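Local structure of Serine/threonine-protein kinase pelle (Drosophila melanogaster, 1D2Z) at residues K88-N91 with A92-L95; V33-Q36 with L37-A40. The protein is a serine/threonine kinase of the Toll receptor pathway that sets embryonic dorsoventral polarity, binding Tube through the death domain described here. All blocks are in the same frame, centred on the assembly; numbering follows the deposited sequence.

Contact 1 (K88-N91 with A92-L95)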
loop_
_atom_site.group_PDB
_atom_site.type_symbol
_atom_site.label_atom_id
_atom_site.label_comp_id
_atom_site.label_asym_id
_atom_site.label_seq_id
_atom_site.Cartn_x
_atom_site.Cartn_y
_atom_site.Cartn_z
ATOM N N LYS A 88 -0.349 23.209 9.677
ATOM C CA LYS A 88 -0.327 23.896 10.971
ATOM C C LYS A 88 -1.282 23.344 12.033
ATOM O O LYS A 88 -2.000 24.087 12.706
ATOM C CB LYS A 88 -0.433 25.428 10.835
ATOM C CG LYS A 88 -1.455 25.964 9.847
ATOM C CD LYS A 88 -1.504 27.489 9.879
ATOM C CE LYS A 88 -0.125 28.112 9.669
ATOM N NZ LYS A 88 0.463 27.822 8.330
ATOM N N LEU A 89 -1.299 22.017 12.146
ATOM C CA LEU A 89 -2.114 21.323 13.139
ATOM C C LEU A 89 -1.154 21.011 14.290
ATOM O O LEU A 89 -0.744 19.867 14.492
ATOM C CB LEU A 89 -2.702 20.042 12.539
ATOM C CG LEU A 89 -3.665 20.270 11.368
ATOM C CD1 LEU A 89 -4.035 18.948 10.710
ATOM C CD2 LEU A 89 -4.911 21.007 11.854
ATOM N N HIS A 90 -0.780 22.060 15.021
ATOM C CA HIS A 90 0.170 21.960 16.131
ATOM C C HIS A 90 -0.230 21.039 17.273
ATOM O O HIS A 90 0.617 20.328 17.816
ATOM C CB HIS A 90 0.523 23.360 16.650
ATOM C CG HIS A 90 1.107 24.250 15.597
ATOM N ND1 HIS A 90 2.378 24.070 15.094
ATOM C CD2 HIS A 90 0.564 25.270 14.891
ATOM C CE1 HIS A 90 2.589 24.934 14.116
ATOM N NE2 HIS A 90 1.503 25.673 13.973
ATOM N N ASN A 91 -1.500 21.063 17.660
ATOM C CA ASN A 91 -1.947 20.180 18.729
ATOM C C ASN A 91 -1.927 18.719 18.275
ATOM O O ASN A 91 -1.789 17.816 19.094
ATOM C CB ASN A 91 -3.320 20.593 19.254
ATOM C CG ASN A 91 -3.231 21.734 20.256
ATOM O OD1 ASN A 91 -2.499 21.651 21.244
ATOM N ND2 ASN A 91 -3.973 22.805 20.004
ATOM N N ALA A 92 -2.035 18.495 16.967
ATOM C CA ALA A 92 -1.984 17.140 16.414
ATOM C C ALA A 92 -0.531 16.670 16.524
ATOM O O ALA A 92 -0.263 15.545 16.949
ATOM C CB ALA A 92 -2.452 17.129 14.953
ATOM N N MET A 93 0.399 17.563 16.184
ATOM C CA MET A 93 1.833 17.281 16.276
ATOM C C MET A 93 2.214 16.935 17.722
ATOM O O MET A 93 2.985 16.007 17.968
ATOM C CB MET A 93 2.643 18.502 15.834
ATOM C CG MET A 93 2.503 18.859 14.367
ATOM S SD MET A 93 3.062 20.529 14.003
ATOM C CE MET A 93 4.798 20.327 14.105
ATOM N N ARG A 94 1.672 17.686 18.677
ATOM C CA ARG A 94 1.990 17.445 20.080
ATOM C C ARG A 94 1.532 16.062 20.534
ATOM O O ARG A 94 2.247 15.385 21.273
ATOM C CB ARG A 94 1.379 18.526 20.974
ATOM C CG ARG A 94 2.108 18.690 22.300
ATOM C CD ARG A 94 1.501 19.803 23.144
ATOM N NE ARG A 94 0.115 19.490 23.454
ATOM C CZ ARG A 94 -0.276 18.729 24.472
ATOM N NH1 ARG A 94 0.607 18.210 25.319
ATOM N NH2 ARG A 94 -1.545 18.377 24.559
ATOM N N LEU A 95 0.365 15.628 20.059
ATOM C CA LEU A 95 -0.171 14.325 20.432
ATOM C C LEU A 95 0.712 13.152 20.017
ATOM O O LEU A 95 0.677 12.092 20.647
ATOM C CB LEU A 95 -1.595 14.146 19.888
ATOM C CG LEU A 95 -2.672 14.929 20.644
ATOM C CD1 LEU A 95 -4.021 14.771 19.954
ATOM C CD2 LEU A 95 -2.743 14.453 22.097
HETATM O O HOH W 1 -2.490 18.380 21.911
#
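The imidazole of His-90 and the thioether of Met-93 run side by side in the same direction, and the sulfur meets the ring obliquely: SD of Met-93 sits 4.6 Å from the ring centroid, its line to the centroid 53° off the ring normal. Its nearest ring atom is ND1 of His-90, 3.8 Å from SD of Met-93. One residue further along, the amide of Asn-91 and the guanidinium of Arg-94 are two flat groups, also side by side but with planes 84° apart. OD1 of Asn-91 comes to the guanidinium edge, 4.0 Å from NE of Arg-94, and a water links the two side chains through NH2. That water gives a hydrogen bond to O of Asn-91 and a weak one to OD1, and accepts one from NH2 of Arg-94 at 2.8 Å; the bend of the arginine chain at chi3 (61°) turns the guanidinium to meet it.

The backbone carrying these groups is the first turn of helix 90-95. Leu-89, the N-cap residue, offers its O to N of Met-93 at 3.1 Å, and its CB touches CB of Ala-92 at 3.8 Å. Just before it, Lys-88, with positive phi, is the C-prime residue of the Schellman motif ending helix 77-86. Ala-92 and Met-93 pack against Phe-84 of that helix, while Leu-89, Ala-92 and Leu-95 reach Leu-31, Leu-24 and His-27 of helix 18-31.

Contact 2 (V33-Q36 with L37-A40); sequences VWQQ and LATA
Gln-35 and Thr-39, one turn apart on the exposed side of helix 34-40, set their side chains slantwise to each other. The glutamine chain bends at chi2 (62°), which swings its amide towards the following turn, and NE2 of Gln-35 comes to 3.1 Å from OG1 of Thr-39. With chi1 at -61°, OG1 of Thr-39 lies anti to its own carbonyl carbon and reaches back to O of Gln-35, donating a hydrogen bond of 2.9 Å. CB of Gln-35 stands 4.1 Å above one face of the Trp-34 ring, over its centre. The ring packs on Val-48, Ile-51, Ser-52 and Lys-55 of helix 45-56.

Leu-37 turns to the interior: CG lies 3.3 Å from O of Val-33, CD1 is in looser touch with CG2 of Val-33 at 4.4 Å, and the side chain continues to Phe-65 and Leu-83 of helices 61-73 and 77-86.

Chemically, O of Gln-35 is gripped twice, by N and OG1 of Thr-39, arriving from opposite faces of the carbonyl plane. The threonine hydroxyl thus adds a side-chain bond to the ordinary helical one, which probably helps hold the Thr-39 side chain in this rotation on the solvent side, while Leu-37 is buried.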
loop_
_atom_site.group_PDB
_atom_site.type_symbol
_atom_site.label_atom_id
_atom_site.label_comp_id
_atom_site.label_asym_id
_atom_site.label_seq_id
_atom_site.Cartn_x
_atom_site.Cartn_y
_atom_site.Cartn_z
ATOM N N VAL A 33 -10.930 18.038 9.909
ATOM C CA VAL A 33 -9.915 18.336 8.899
ATOM C C VAL A 33 -9.590 17.168 7.963
ATOM O O VAL A 33 -8.598 17.228 7.238
ATOM C CB VAL A 33 -8.580 18.793 9.543
ATOM C CG1 VAL A 33 -8.715 20.196 10.124
ATOM C CG2 VAL A 33 -8.139 17.796 10.626
ATOM N N TRP A 34 -10.413 16.122 7.953
ATOM C CA TRP A 34 -10.120 14.976 7.086
ATOM C C TRP A 34 -10.013 15.351 5.603
ATOM O O TRP A 34 -9.097 14.897 4.914
ATOM C CB TRP A 34 -11.118 13.832 7.293
ATOM C CG TRP A 34 -12.495 14.067 6.737
ATOM C CD1 TRP A 34 -13.578 14.548 7.410
ATOM C CD2 TRP A 34 -12.929 13.819 5.392
ATOM N NE1 TRP A 34 -14.664 14.618 6.566
ATOM C CE2 TRP A 34 -14.294 14.178 5.322
ATOM C CE3 TRP A 34 -12.299 13.331 4.240
ATOM C CZ2 TRP A 34 -15.042 14.065 4.141
ATOM C CZ3 TRP A 34 -13.042 13.217 3.062
ATOM C CH2 TRP A 34 -14.400 13.582 3.026
ATOM N N GLN A 35 -10.914 16.211 5.132
ATOM C CA GLN A 35 -10.907 16.646 3.733
ATOM C C GLN A 35 -9.636 17.433 3.431
ATOM O O GLN A 35 -9.041 17.287 2.362
ATOM C CB GLN A 35 -12.170 17.468 3.418
ATOM C CG GLN A 35 -12.266 18.016 1.993
ATOM C CD GLN A 35 -12.305 16.932 0.914
ATOM O OE1 GLN A 35 -13.376 16.547 0.444
ATOM N NE2 GLN A 35 -11.131 16.466 0.494
ATOM N N GLN A 36 -9.192 18.224 4.401
ATOM C CA GLN A 36 -7.976 19.006 4.251
ATOM C C GLN A 36 -6.774 18.051 4.184
ATOM O O GLN A 36 -5.863 18.244 3.377
ATOM C CB GLN A 36 -7.838 19.976 5.428
ATOM C CG GLN A 36 -6.849 21.094 5.208
ATOM C CD GLN A 36 -6.893 22.135 6.314
ATOM O OE1 GLN A 36 -7.957 22.434 6.865
ATOM N NE2 GLN A 36 -5.736 22.694 6.644
ATOM N N LEU A 37 -6.787 17.012 5.022
ATOM C CA LEU A 37 -5.712 16.026 5.034
ATOM C C LEU A 37 -5.667 15.290 3.688
ATOM O O LEU A 37 -4.610 15.172 3.073
ATOM C CB LEU A 37 -5.919 15.011 6.169
ATOM C CG LEU A 37 -5.776 15.493 7.620
ATOM C CD1 LEU A 37 -6.284 14.415 8.579
ATOM C CD2 LEU A 37 -4.324 15.840 7.916
ATOM N N ALA A 38 -6.824 14.813 3.241
ATOM C CA ALA A 38 -6.943 14.081 1.985
ATOM C C ALA A 38 -6.500 14.916 0.791
ATOM O O ALA A 38 -5.794 14.426 -0.090
ATOM C CB ALA A 38 -8.370 13.602 1.789
ATOM N N THR A 39 -6.890 16.186 0.780
ATOM C CA THR A 39 -6.519 17.076 -0.318
ATOM C C THR A 39 -5.018 17.353 -0.321
ATOM O O THR A 39 -4.381 17.324 -1.376
ATOM C CB THR A 39 -7.301 18.411 -0.264
ATOM O OG1 THR A 39 -8.703 18.140 -0.371
ATOM C CG2 THR A 39 -6.878 19.335 -1.414
ATOM N N ALA A 40 -4.457 17.561 0.870
ATOM C CA ALA A 40 -3.035 17.856 1.017
ATOM C C ALA A 40 -2.107 16.762 0.491
ATOM O O ALA A 40 -1.010 17.056 0.018
ATOM C CB ALA A 40 -2.703 18.171 2.474
#

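In the fold
Along the chain contact 2 comes first, spanning helix 34-40, and contact 1 follows, spanning helix 90-95, the last of the six helices, each with its N-cap residue; their centres lie about 15 Å apart. Both are short helices of one death domain, and they touch through Leu-89, the N-cap of helix 90-95, whose CD1 lies 4.2 Å from CD2 of Leu-37 and whose CD2 lies 4.3 Å from CG1 of Val-33, the N-cap of helix 34-40. Both pack side chains on helix 77-86, as expected of the six-helix bundle. No residue of the other chain touches either contact, so both belong to the domain's internal packing rather than its interface with Tube in this assembly.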